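Local atomic coordinates of beta-lactamase/D-alanine Carboxypeptidase (Yersinia pestis, PDB entry 3RJU), a protein that probably works as a serine hydrolase on D-alanyl peptides or beta-lactams, as a penicillin-binding protein of the beta-lactamase family. Residues L66-I71 with D165-A170; G79-T84 with D169-A174; Q104-L109 with S116-E121; D138-W143 with S160-D165. All blocks are in the same frame, centred on the assembly; numbering follows the deposited sequence. Where two conformers were deposited one is given.

Contact 1. Residues L66-I71 with D165-A170; sequences LMTSEI and DLLADA
T68 and A168 mark the closest backbone approach, their CA atoms 6.4 Å apart, where two buried helical segments, 66-71 and 165-170, run side by side in roughly the same chain sense. The contact is small, 118 Å² in all, and its weight falls on one methyl. T68 directs its CB at the other helix and holds CG2 anti to its own N (chi1 -46° places OG1 beside that N), which sends the methyl across the gap. CG2 meets L167 CD2 at 3.8 Å and lies 3.9 Å from L167 CG, the two side chains passing alongside with their ends pointing opposite ways. The flank of A168 borders the same methyl, with CB 4.4 Å from T68 CG2. The putative SxxK motif of serine penicillin-binding proteins and beta-lactamases, S62 and K65, straddles the start of helix 64-77, and the T68 side chain sits close by but makes no contact with it. Its polar branch turns elsewhere: OG1 is hydrogen-bonded to G225 O and also to T64 O, so a single buried hydroxyl joins its own helical turn to a separate part of the chain. One residue further on, S69 OG bonds to Y164 OH, a polar tie between the same two helices. L167 extends the apolar layer beyond the pair, because it also packs on L108 and L111 of helix 108-113.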
loop_
_atom_site.group_PDB
_atom_site.type_symbol
_atom_site.label_atom_id
_atom_site.label_comp_id
_atom_site.label_asym_id
_atom_site.label_seq_id
_atom_site.Cartn_x
_atom_site.Cartn_y
_atom_site.Cartn_z
ATOM N N LEU A 66 1.415 -3.383 0.251
ATOM C CA LEU A 66 0.918 -4.503 -0.577
ATOM C C LEU A 66 2.037 -5.127 -1.396
ATOM O O LEU A 66 2.051 -6.334 -1.643
ATOM C CB LEU A 66 -0.202 -4.040 -1.516
ATOM C CG LEU A 66 -1.395 -3.341 -0.841
ATOM C CD1 LEU A 66 -2.446 -3.015 -1.908
ATOM C CD2 LEU A 66 -1.961 -4.233 0.262
HETATM N N MSE A 67 2.978 -4.299 -1.826
HETATM C CA MSE A 67 4.134 -4.811 -2.562
HETATM C C MSE A 67 5.126 -5.532 -1.636
HETATM O O MSE A 67 5.725 -6.527 -2.026
HETATM C CB MSE A 67 4.808 -3.680 -3.350
HETATM C CG MSE A 67 3.871 -3.109 -4.413
HETATM SE SE MSE A 67 4.636 -1.745 -5.519
HETATM C CE MSE A 67 2.989 -1.156 -6.423
ATOM N N THR A 68 5.315 -5.027 -0.425
ATOM C CA THR A 68 6.155 -5.737 0.544
ATOM C C THR A 68 5.576 -7.119 0.809
ATOM O O THR A 68 6.296 -8.113 0.779
ATOM C CB THR A 68 6.255 -4.965 1.853
ATOM O OG1 THR A 68 6.526 -3.586 1.540
ATOM C CG2 THR A 68 7.370 -5.529 2.732
ATOM N N SER A 69 4.272 -7.195 1.056
ATOM C CA SER A 69 3.646 -8.512 1.242
ATOM C C SER A 69 3.707 -9.378 -0.013
ATOM O O SER A 69 3.878 -10.602 0.076
ATOM C CB SER A 69 2.214 -8.367 1.767
ATOM O OG SER A 69 2.267 -8.091 3.164
ATOM N N GLU A 70 3.588 -8.752 -1.186
ATOM C CA GLU A 70 3.740 -9.484 -2.444
ATOM C C GLU A 70 5.109 -10.165 -2.518
ATOM O O GLU A 70 5.221 -11.350 -2.843
ATOM C CB GLU A 70 3.584 -8.552 -3.659
ATOM C CG GLU A 70 3.929 -9.272 -4.982
ATOM C CD GLU A 70 3.606 -8.503 -6.239
ATOM O OE1 GLU A 70 3.332 -7.322 -6.139
ATOM O OE2 GLU A 70 3.672 -9.095 -7.350
ATOM N N ILE A 71 6.154 -9.403 -2.224
ATOM C CA ILE A 71 7.507 -9.941 -2.208
ATOM C C ILE A 71 7.658 -11.060 -1.182
ATOM O O ILE A 71 8.262 -12.098 -1.483
ATOM C CB ILE A 71 8.548 -8.819 -2.016
ATOM C CG1 ILE A 71 8.545 -7.925 -3.263
ATOM C CG2 ILE A 71 9.958 -9.392 -1.753
ATOM C CD1 ILE A 71 9.336 -6.646 -3.108
ATOM N N ASP A 165 8.740 -1.922 7.590
ATOM C CA ASP A 165 10.118 -1.710 7.157
ATOM C C ASP A 165 11.045 -2.806 7.708
ATOM O O ASP A 165 11.955 -3.271 7.007
ATOM C CB ASP A 165 10.567 -0.295 7.502
ATOM C CG ASP A 165 9.809 0.733 6.702
ATOM O OD1 ASP A 165 9.700 0.509 5.473
ATOM O OD2 ASP A 165 9.298 1.714 7.292
ATOM N N LEU A 166 10.795 -3.243 8.942
ATOM C CA LEU A 166 11.512 -4.418 9.450
ATOM C C LEU A 166 11.255 -5.644 8.560
ATOM O O LEU A 166 12.152 -6.442 8.339
ATOM C CB LEU A 166 11.149 -4.728 10.906
ATOM C CG LEU A 166 11.644 -3.692 11.930
ATOM C CD1 LEU A 166 11.003 -3.926 13.300
ATOM C CD2 LEU A 166 13.175 -3.688 12.046
ATOM N N LEU A 167 10.030 -5.795 8.069
ATOM C CA LEU A 167 9.717 -6.885 7.153
ATOM C C LEU A 167 10.562 -6.782 5.884
ATOM O O LEU A 167 11.146 -7.776 5.428
ATOM C CB LEU A 167 8.231 -6.891 6.800
ATOM C CG LEU A 167 7.762 -7.953 5.808
ATOM C CD1 LEU A 167 8.124 -9.372 6.271
ATOM C CD2 LEU A 167 6.250 -7.818 5.573
ATOM N N ALA A 168 10.637 -5.584 5.308
ATOM C CA ALA A 168 11.441 -5.395 4.101
ATOM C C ALA A 168 12.887 -5.750 4.393
ATOM O O ALA A 168 13.526 -6.412 3.581
ATOM C CB ALA A 168 11.351 -3.956 3.588
ATOM N N ASP A 169 13.384 -5.336 5.561
ATOM C CA ASP A 169 14.763 -5.652 5.964
ATOM C C ASP A 169 14.974 -7.175 5.993
ATOM O O ASP A 169 16.017 -7.698 5.543
ATOM C CB ASP A 169 15.080 -5.106 7.358
ATOM C CG ASP A 169 14.959 -3.577 7.462
ATOM O OD1 ASP A 169 14.986 -2.861 6.428
ATOM O OD2 ASP A 169 14.844 -3.087 8.607
ATOM N N ALA A 170 13.999 -7.881 6.556
ATOM C CA ALA A 170 14.104 -9.326 6.704
ATOM C C ALA A 170 14.104 -9.995 5.336
ATOM O O ALA A 170 14.876 -10.928 5.084
ATOM C CB ALA A 170 12.942 -9.849 7.557
#

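Contact 2. Residues G79-T84 with D169-A174; sequences GIVKLT and DALSRA
V81 pushes its CG1 methyl into the shallow groove that A174 and L171, one helical turn apart, form on the surface of helix 162-175. The fit is uneven: V81 CG1 presses on A174 CB at 3.3 Å, tighter than an ordinary carbon contact, yet stands 4.3 Å from L171 CD2, the branch end that reaches back to the loop. A174 CB is in turn the bump that fits between V81 CG1 and I80 CG2, the latter 3.9 Å away. With CG2 anti to its N (chi1 -69°), I80 lays that methyl over the carbonyl of A174, 3.5 Å from A174 O. Beside this apolar fit, a water donates to I80 O at 2.8 Å and, weakly, to A174 O at 3.3 Å, bridging two backbone carbonyls. G79, at positive phi in a Schellman motif, ends helix 64-77 and turns the chain into this loop. From there I80 packs back on L75 of that helix and L171 packs on M72, while Y90 touches both V81 and A174 and L108 of helix 108-113 touches V81.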
loop_
_atom_site.group_PDB
_atom_site.type_symbol
_atom_site.label_atom_id
_atom_site.label_comp_id
_atom_site.label_asym_id
_atom_site.label_seq_id
_atom_site.Cartn_x
_atom_site.Cartn_y
_atom_site.Cartn_z
ATOM N N GLY A 79 10.587 -20.758 -1.489
ATOM C CA GLY A 79 11.240 -21.462 -0.394
ATOM C C GLY A 79 12.331 -20.670 0.312
ATOM O O GLY A 79 13.095 -21.234 1.097
ATOM N N ILE A 80 12.412 -19.369 0.031
ATOM C CA ILE A 80 13.435 -18.494 0.622
ATOM C C ILE A 80 13.071 -17.954 2.018
ATOM O O ILE A 80 13.944 -17.739 2.872
ATOM C CB ILE A 80 13.779 -17.337 -0.339
ATOM C CG1 ILE A 80 14.517 -17.892 -1.573
ATOM C CG2 ILE A 80 14.589 -16.263 0.372
ATOM C CD1 ILE A 80 14.683 -16.889 -2.682
ATOM N N VAL A 81 11.781 -17.743 2.253
ATOM C CA VAL A 81 11.278 -17.489 3.610
ATOM C C VAL A 81 10.048 -18.334 3.830
ATOM O O VAL A 81 9.530 -18.930 2.887
ATOM C CB VAL A 81 10.890 -16.003 3.866
ATOM C CG1 VAL A 81 12.065 -15.076 3.600
ATOM C CG2 VAL A 81 9.647 -15.591 3.051
ATOM N N LYS A 82 9.599 -18.384 5.079
ATOM C CA LYS A 82 8.270 -18.877 5.427
ATOM C C LYS A 82 7.549 -17.741 6.139
ATOM O O LYS A 82 8.177 -16.986 6.900
ATOM C CB LYS A 82 8.363 -20.075 6.369
ATOM C CG LYS A 82 8.996 -21.305 5.761
ATOM C CD LYS A 82 9.073 -22.384 6.818
ATOM C CE LYS A 82 9.559 -23.707 6.262
ATOM N NZ LYS A 82 9.563 -24.747 7.339
ATOM N N LEU A 83 6.243 -17.614 5.908
ATOM C CA LEU A 83 5.452 -16.607 6.612
ATOM C C LEU A 83 5.579 -16.747 8.121
ATOM O O LEU A 83 5.425 -15.772 8.865
ATOM C CB LEU A 83 3.978 -16.677 6.224
ATOM C CG LEU A 83 3.575 -15.745 5.074
ATOM C CD1 LEU A 83 4.407 -15.978 3.827
ATOM C CD2 LEU A 83 2.091 -15.905 4.800
ATOM N N THR A 84 5.846 -17.964 8.578
ATOM C CA THR A 84 5.944 -18.239 10.009
ATOM C C THR A 84 7.352 -18.052 10.592
ATOM O O THR A 84 7.567 -18.274 11.789
ATOM C CB THR A 84 5.463 -19.655 10.306
ATOM O OG1 THR A 84 6.106 -20.552 9.401
ATOM C CG2 THR A 84 3.950 -19.753 10.115
ATOM N N ASP A 169 13.384 -5.336 5.561
ATOM C CA ASP A 169 14.763 -5.652 5.964
ATOM C C ASP A 169 14.974 -7.175 5.993
ATOM O O ASP A 169 16.017 -7.698 5.543
ATOM C CB ASP A 169 15.080 -5.106 7.358
ATOM C CG ASP A 169 14.959 -3.577 7.462
ATOM O OD1 ASP A 169 14.986 -2.861 6.428
ATOM O OD2 ASP A 169 14.844 -3.087 8.607
ATOM N N ALA A 170 13.999 -7.881 6.556
ATOM C CA ALA A 170 14.104 -9.326 6.704
ATOM C C ALA A 170 14.104 -9.995 5.336
ATOM O O ALA A 170 14.876 -10.928 5.084
ATOM C CB ALA A 170 12.942 -9.849 7.557
ATOM N N LEU A 171 13.228 -9.519 4.452
ATOM C CA LEU A 171 13.112 -10.090 3.120
ATOM C C LEU A 171 14.408 -9.900 2.329
ATOM O O LEU A 171 14.870 -10.812 1.627
ATOM C CB LEU A 171 11.936 -9.470 2.376
ATOM C CG LEU A 171 10.571 -9.716 3.023
ATOM C CD1 LEU A 171 9.480 -9.017 2.202
ATOM C CD2 LEU A 171 10.274 -11.231 3.141
ATOM N N SER A 172 14.994 -8.712 2.460
ATOM C CA SER A 172 16.286 -8.414 1.841
ATOM C C SER A 172 17.377 -9.353 2.372
ATOM O O SER A 172 18.197 -9.888 1.592
ATOM C CB SER A 172 16.663 -6.955 2.110
ATOM O OG SER A 172 17.985 -6.671 1.655
ATOM N N ARG A 173 17.410 -9.538 3.692
ATOM C CA ARG A 173 18.410 -10.431 4.286
ATOM C C ARG A 173 18.209 -11.863 3.792
ATOM O O ARG A 173 19.170 -12.524 3.417
ATOM C CB ARG A 173 18.353 -10.370 5.816
ATOM C CG ARG A 173 19.257 -11.364 6.547
ATOM C CD ARG A 173 20.714 -10.989 6.393
ATOM N NE ARG A 173 20.988 -9.659 6.928
ATOM C CZ ARG A 173 22.156 -9.024 6.805
ATOM N NH1 ARG A 173 23.171 -9.602 6.168
ATOM N NH2 ARG A 173 22.309 -7.807 7.321
ATOM N N ALA A 174 16.962 -12.333 3.784
ATOM C CA ALA A 174 16.650 -13.697 3.351
ATOM C C ALA A 174 17.074 -13.936 1.899
ATOM O O ALA A 174 17.649 -14.988 1.560
ATOM C CB ALA A 174 15.154 -13.969 3.520
HETATM O O HOH W 1 16.748 -17.956 2.748
#

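Contact 3. Residues Q104-L109 with S116-E121; sequences QPIRLL and SGLPRE
S116 OG, on a residue that packs against I106, accepts a hydrogen bond from L118 N at 3.1 Å with an N-H...O angle of 159°. An acceptor two residues before its donor defines an ST turn, and a chi1 of 72°, which sets OG between the backbone N and the carbonyl carbon of S116, brings the oxygen round to that N-H. G117 passes through the turn at a positive phi of 86°. The turn presents three surfaces to I106, whose branches divide them. CG2 rests on S116 CB at 3.8 Å, CG1 comes within 3.5 Å of S116 O, and CD1 reaches past the same oxygen to L118 CG at 4.0 Å. The I106 and L118 side chains cross obliquely, I106 CD1 meeting the L118 branch point with L118 CD2 only slightly farther off. All three residues are buried, and L111 of helix 108-113 touches each of them, closing the short circuit of chain between the segments. R107 follows at the N-cap of that helix, and its NH1 is hydrogen-bonded to T84 O. Beyond the turn, P119 O bonds to S160 OG and E121 OE2 to N161 ND2, and R120 NH2 holds a citrate, probably from the crystallisation liquor. The sequence S-G-L-P at 116-119, directly after this short helix, is consistent with the S-G-L-P often found at this place in class C-like beta-lactamases and related penicillin-binding proteins, whose catalytic cleft the loop probably borders.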
loop_
_atom_site.group_PDB
_atom_site.type_symbol
_atom_site.label_atom_id
_atom_site.label_comp_id
_atom_site.label_asym_id
_atom_site.label_seq_id
_atom_site.Cartn_x
_atom_site.Cartn_y
_atom_site.Cartn_z
ATOM N N GLN A 104 6.856 -17.246 21.960
ATOM C CA GLN A 104 5.952 -16.384 21.164
ATOM C C GLN A 104 6.717 -15.300 20.406
ATOM O O GLN A 104 6.528 -14.114 20.639
ATOM C CB GLN A 104 4.862 -15.735 22.047
ATOM C CG GLN A 104 3.933 -16.730 22.753
ATOM C CD GLN A 104 2.518 -16.193 22.989
ATOM O OE1 GLN A 104 1.813 -15.827 22.027
ATOM N NE2 GLN A 104 2.084 -16.157 24.281
ATOM N N PRO A 105 7.604 -15.704 19.495
ATOM C CA PRO A 105 8.370 -14.679 18.770
ATOM C C PRO A 105 7.515 -13.920 17.772
ATOM O O PRO A 105 6.508 -14.452 17.314
ATOM C CB PRO A 105 9.408 -15.502 18.009
ATOM C CG PRO A 105 8.713 -16.829 17.775
ATOM C CD PRO A 105 7.938 -17.073 19.054
ATOM N N ILE A 106 7.925 -12.708 17.419
ATOM C CA ILE A 106 7.319 -12.022 16.294
ATOM C C ILE A 106 7.708 -12.752 15.014
ATOM O O ILE A 106 8.889 -12.980 14.779
ATOM C CB ILE A 106 7.813 -10.572 16.223
ATOM C CG1 ILE A 106 7.264 -9.785 17.414
ATOM C CG2 ILE A 106 7.410 -9.900 14.908
ATOM C CD1 ILE A 106 7.971 -8.474 17.660
ATOM N N ARG A 107 6.722 -13.115 14.191
ATOM C CA ARG A 107 6.971 -13.793 12.925
ATOM C C ARG A 107 6.658 -12.878 11.739
ATOM O O ARG A 107 6.006 -11.837 11.908
ATOM C CB ARG A 107 6.148 -15.080 12.838
ATOM C CG ARG A 107 6.414 -16.001 14.008
ATOM C CD ARG A 107 5.441 -17.175 14.026
ATOM N NE ARG A 107 5.634 -17.982 15.229
ATOM C CZ ARG A 107 6.473 -19.016 15.332
ATOM N NH1 ARG A 107 7.194 -19.403 14.283
ATOM N NH2 ARG A 107 6.580 -19.677 16.487
ATOM N N LEU A 108 7.118 -13.246 10.550
ATOM C CA LEU A 108 6.909 -12.372 9.391
ATOM C C LEU A 108 5.419 -12.086 9.168
ATOM O O LEU A 108 5.042 -10.949 8.904
ATOM C CB LEU A 108 7.558 -12.918 8.115
ATOM C CG LEU A 108 9.067 -13.196 8.195
ATOM C CD1 LEU A 108 9.584 -13.646 6.837
ATOM C CD2 LEU A 108 9.872 -12.002 8.732
ATOM N N LEU A 109 4.584 -13.110 9.334
ATOM C CA LEU A 109 3.132 -12.974 9.242
ATOM C C LEU A 109 2.589 -11.867 10.148
ATOM O O LEU A 109 1.653 -11.137 9.772
ATOM C CB LEU A 109 2.461 -14.317 9.573
ATOM C CG LEU A 109 0.944 -14.279 9.699
ATOM C CD1 LEU A 109 0.325 -13.859 8.351
ATOM C CD2 LEU A 109 0.411 -15.638 10.139
ATOM N N SER A 116 2.088 -7.670 15.325
ATOM C CA SER A 116 3.366 -8.005 15.953
ATOM C C SER A 116 3.542 -7.443 17.367
ATOM O O SER A 116 4.454 -7.862 18.071
ATOM C CB SER A 116 4.537 -7.489 15.095
ATOM O OG SER A 116 4.615 -6.061 15.175
ATOM N N GLY A 117 2.723 -6.468 17.761
ATOM C CA GLY A 117 2.920 -5.808 19.031
ATOM C C GLY A 117 3.904 -4.641 18.984
ATOM O O GLY A 117 4.143 -3.971 19.999
ATOM N N LEU A 118 4.493 -4.403 17.817
ATOM C CA LEU A 118 5.432 -3.293 17.676
ATOM C C LEU A 118 4.688 -1.969 17.540
ATOM O O LEU A 118 3.520 -1.934 17.126
ATOM C CB LEU A 118 6.341 -3.508 16.459
ATOM C CG LEU A 118 7.346 -4.650 16.565
ATOM C CD1 LEU A 118 8.007 -4.880 15.202
ATOM C CD2 LEU A 118 8.407 -4.342 17.624
ATOM N N PRO A 119 5.355 -0.862 17.888
ATOM C CA PRO A 119 4.666 0.425 17.740
ATOM C C PRO A 119 4.535 0.835 16.275
ATOM O O PRO A 119 5.168 0.258 15.391
ATOM C CB PRO A 119 5.569 1.404 18.495
ATOM C CG PRO A 119 6.917 0.778 18.426
ATOM C CD PRO A 119 6.716 -0.717 18.427
ATOM N N ARG A 120 3.722 1.852 16.037
ATOM C CA ARG A 120 3.438 2.291 14.680
ATOM C C ARG A 120 4.691 2.883 14.025
ATOM O O ARG A 120 4.980 2.601 12.859
ATOM C CB ARG A 120 2.294 3.299 14.700
ATOM C CG ARG A 120 1.992 3.970 13.376
ATOM C CD ARG A 120 0.800 4.895 13.530
ATOM N NE ARG A 120 0.631 5.662 12.310
ATOM C CZ ARG A 120 -0.425 5.606 11.506
ATOM N NH1 ARG A 120 -1.475 4.840 11.802
ATOM N NH2 ARG A 120 -0.427 6.345 10.405
ATOM N N GLU A 121 5.415 3.713 14.781
ATOM C CA GLU A 121 6.707 4.244 14.347
ATOM C C GLU A 121 7.787 3.951 15.384
ATOM O O GLU A 121 7.512 3.822 16.571
ATOM C CB GLU A 121 6.650 5.758 14.144
ATOM C CG GLU A 121 5.635 6.210 13.130
ATOM C CD GLU A 121 6.071 6.041 11.688
ATOM O OE1 GLU A 121 7.233 5.670 11.415
ATOM O OE2 GLU A 121 5.234 6.298 10.809
#

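Contact 4. Residues D138-W143 with S160-D165; sequences DNRWQW and SNLAYD
Two torsions bring the groups together: L162 carries CG anti to its backbone N (chi1 173°), spreading its methyls toward helix 137-144, and R140 bends at chi3 (-73°), turning the face of its guanidinium onto D165 CB. The contact joins two helices of the alpha-helical part of a serine beta-lactamase-type fold. The turn leading into the second, residues 159-161, reads Y-S-N, consistent with the family's YxN motif; N161 OD1 is hydrogen-bonded to K65 NZ of the putative SxxK lysine. L162 acts as a fork. Its CD1 lies 3.7 Å from R140 CD, the side chains lying alongside in opposite senses, while CD2 approaches W143 CZ3 at 3.6 Å, obliquely to the indole. The closest approach of the arginine to D165 is to a carbon: D165 CB sits 3.4 Å above the guanidinium plane, over its centre, with R140 CZ to D165 CB at 3.5 Å. The nearest opposite charges, R140 NH1 and D165 OD2, are 4.4 Å apart, too long for a salt bridge and with the oxygen far off the guanidinium plane, so any attraction is probably a general charge effect. The strong polar partners lie elsewhere: R140 NH2 forms a salt bridge with D169 OD1 and NH1 is bonded to A222 O, whereas the D165 carboxylate takes S226 OG and G225 N. Each charged group is thus held by partners of its own. At the start of helix 162-175 the S160 side chain supplies a capping bond, A163 N donating to S160 OG at 2.9 Å and nearly straight.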
loop_
_atom_site.group_PDB
_atom_site.type_symbol
_atom_site.label_atom_id
_atom_site.label_comp_id
_atom_site.label_asym_id
_atom_site.label_seq_id
_atom_site.Cartn_x
_atom_site.Cartn_y
_atom_site.Cartn_z
ATOM N N ASP A 138 19.578 1.006 9.636
ATOM C CA ASP A 138 20.462 0.926 10.797
ATOM C C ASP A 138 19.787 1.483 12.056
ATOM O O ASP A 138 19.938 0.914 13.131
ATOM C CB ASP A 138 21.791 1.641 10.553
ATOM C CG ASP A 138 22.696 0.888 9.592
ATOM O OD1 ASP A 138 22.425 -0.302 9.307
ATOM O OD2 ASP A 138 23.692 1.493 9.130
ATOM N N ASN A 139 19.058 2.595 11.938
ATOM C CA ASN A 139 18.356 3.129 13.110
ATOM C C ASN A 139 17.392 2.085 13.680
ATOM O O ASN A 139 17.302 1.905 14.903
ATOM C CB ASN A 139 17.514 4.364 12.780
ATOM C CG ASN A 139 18.326 5.557 12.312
ATOM O OD1 ASN A 139 17.819 6.371 11.547
ATOM N ND2 ASN A 139 19.570 5.680 12.774
ATOM N N ARG A 140 16.646 1.426 12.794
ATOM C CA ARG A 140 15.637 0.456 13.225
ATOM C C ARG A 140 16.241 -0.667 14.050
ATOM O O ARG A 140 15.715 -1.037 15.108
ATOM C CB ARG A 140 14.906 -0.166 12.026
ATOM C CG ARG A 140 13.947 0.758 11.351
ATOM C CD ARG A 140 13.089 -0.011 10.376
ATOM N NE ARG A 140 13.735 -0.458 9.141
ATOM C CZ ARG A 140 13.937 0.315 8.071
ATOM N NH1 ARG A 140 13.631 1.609 8.108
ATOM N NH2 ARG A 140 14.463 -0.194 6.965
ATOM N N TRP A 141 17.332 -1.230 13.551
ATOM C CA TRP A 141 17.931 -2.377 14.214
ATOM C C TRP A 141 18.674 -1.992 15.488
ATOM O O TRP A 141 18.705 -2.770 16.435
ATOM C CB TRP A 141 18.766 -3.209 13.233
ATOM C CG TRP A 141 17.844 -3.893 12.297
ATOM C CD1 TRP A 141 17.326 -3.386 11.131
ATOM C CD2 TRP A 141 17.248 -5.189 12.472
ATOM N NE1 TRP A 141 16.463 -4.295 10.567
ATOM C CE2 TRP A 141 16.392 -5.405 11.369
ATOM C CE3 TRP A 141 17.347 -6.180 13.457
ATOM C CZ2 TRP A 141 15.663 -6.588 11.204
ATOM C CZ3 TRP A 141 16.620 -7.356 13.295
ATOM C CH2 TRP A 141 15.776 -7.541 12.187
ATOM N N GLN A 142 19.219 -0.777 15.526
ATOM C CA GLN A 142 19.817 -0.252 16.744
ATOM C C GLN A 142 18.745 -0.084 17.835
ATOM O O GLN A 142 18.972 -0.425 18.994
ATOM C CB GLN A 142 20.550 1.063 16.458
ATOM C CG GLN A 142 21.309 1.633 17.639
ATOM C CD GLN A 142 22.365 0.675 18.183
ATOM O OE1 GLN A 142 23.033 -0.042 17.425
ATOM N NE2 GLN A 142 22.509 0.650 19.510
ATOM N N TRP A 143 17.569 0.407 17.454
ATOM C CA TRP A 143 16.454 0.539 18.388
ATOM C C TRP A 143 15.902 -0.823 18.798
ATOM O O TRP A 143 15.631 -1.060 19.965
ATOM C CB TRP A 143 15.319 1.374 17.772
ATOM C CG TRP A 143 14.093 1.427 18.641
ATOM C CD1 TRP A 143 13.844 2.316 19.660
ATOM C CD2 TRP A 143 12.951 0.553 18.585
ATOM N NE1 TRP A 143 12.615 2.046 20.237
ATOM C CE2 TRP A 143 12.049 0.973 19.595
ATOM C CE3 TRP A 143 12.600 -0.538 17.776
ATOM C CZ2 TRP A 143 10.831 0.335 19.826
ATOM C CZ3 TRP A 143 11.378 -1.177 18.010
ATOM C CH2 TRP A 143 10.506 -0.728 19.021
ATOM N N SER A 160 1.173 -0.494 11.687
ATOM C CA SER A 160 2.571 -0.143 11.903
ATOM C C SER A 160 3.352 0.045 10.603
ATOM O O SER A 160 3.291 -0.788 9.685
ATOM C CB SER A 160 3.260 -1.176 12.806
ATOM O OG SER A 160 4.630 -0.862 12.956
ATOM N N ASN A 161 4.045 1.176 10.529
ATOM C CA ASN A 161 5.049 1.422 9.510
ATOM C C ASN A 161 6.369 0.745 9.863
ATOM O O ASN A 161 6.950 0.042 9.024
ATOM C CB ASN A 161 5.222 2.923 9.322
ATOM C CG ASN A 161 3.969 3.561 8.739
ATOM O OD1 ASN A 161 3.295 2.954 7.908
ATOM N ND2 ASN A 161 3.652 4.782 9.167
ATOM N N LEU A 162 6.815 0.946 11.105
ATOM C CA LEU A 162 8.038 0.312 11.595
ATOM C C LEU A 162 8.075 -1.190 11.280
ATOM O O LEU A 162 9.067 -1.696 10.751
ATOM C CB LEU A 162 8.148 0.500 13.101
ATOM C CG LEU A 162 9.288 -0.243 13.787
ATOM C CD1 LEU A 162 10.638 0.199 13.184
ATOM C CD2 LEU A 162 9.235 0.007 15.304
ATOM N N ALA A 163 7.009 -1.905 11.629
ATOM C CA ALA A 163 6.970 -3.342 11.413
ATOM C C ALA A 163 7.142 -3.714 9.937
ATOM O O ALA A 163 7.789 -4.715 9.614
ATOM C CB ALA A 163 5.667 -3.938 11.992
ATOM N N TYR A 164 6.541 -2.925 9.041
ATOM C CA TYR A 164 6.636 -3.186 7.614
ATOM C C TYR A 164 8.032 -2.910 7.039
ATOM O O TYR A 164 8.470 -3.598 6.112
ATOM C CB TYR A 164 5.554 -2.429 6.826
ATOM C CG TYR A 164 4.457 -3.351 6.361
ATOM C CD1 TYR A 164 4.545 -3.987 5.132
ATOM C CD2 TYR A 164 3.354 -3.631 7.178
ATOM C CE1 TYR A 164 3.565 -4.860 4.699
ATOM C CE2 TYR A 164 2.364 -4.511 6.758
ATOM C CZ TYR A 164 2.475 -5.116 5.505
ATOM O OH TYR A 164 1.510 -5.986 5.064
ATOM N N ASP A 165 8.740 -1.922 7.590
ATOM C CA ASP A 165 10.118 -1.710 7.157
ATOM C C ASP A 165 11.045 -2.806 7.708
ATOM O O ASP A 165 11.955 -3.271 7.007
ATOM C CB ASP A 165 10.567 -0.295 7.502
ATOM C CG ASP A 165 9.809 0.733 6.702
ATOM O OD1 ASP A 165 9.700 0.509 5.473
ATOM O OD2 ASP A 165 9.298 1.714 7.292
#

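How the contacts relate
Contact 1 begins earliest along the chain, on helix 64-77, and contact 2 in the loop that follows that helix; both end on overlapping parts of helix 162-175, where they share D169 and A170. Contacts 3 and 4 fall in series within the span of each: contact 3 closes a short circuit around helix 108-113, and contact 4 then brings helix 137-144 back to the start of helix 162-175. Helix 162-175 thus takes part in contacts 1, 2 and 4, and leans on contact 3 through L166 against L118. Further ties are L83 O to L109 N between contacts 2 and 3, and W141 NE1 of contact 4 to D169 OD2, in the part of the helix that contacts 1 and 2 share.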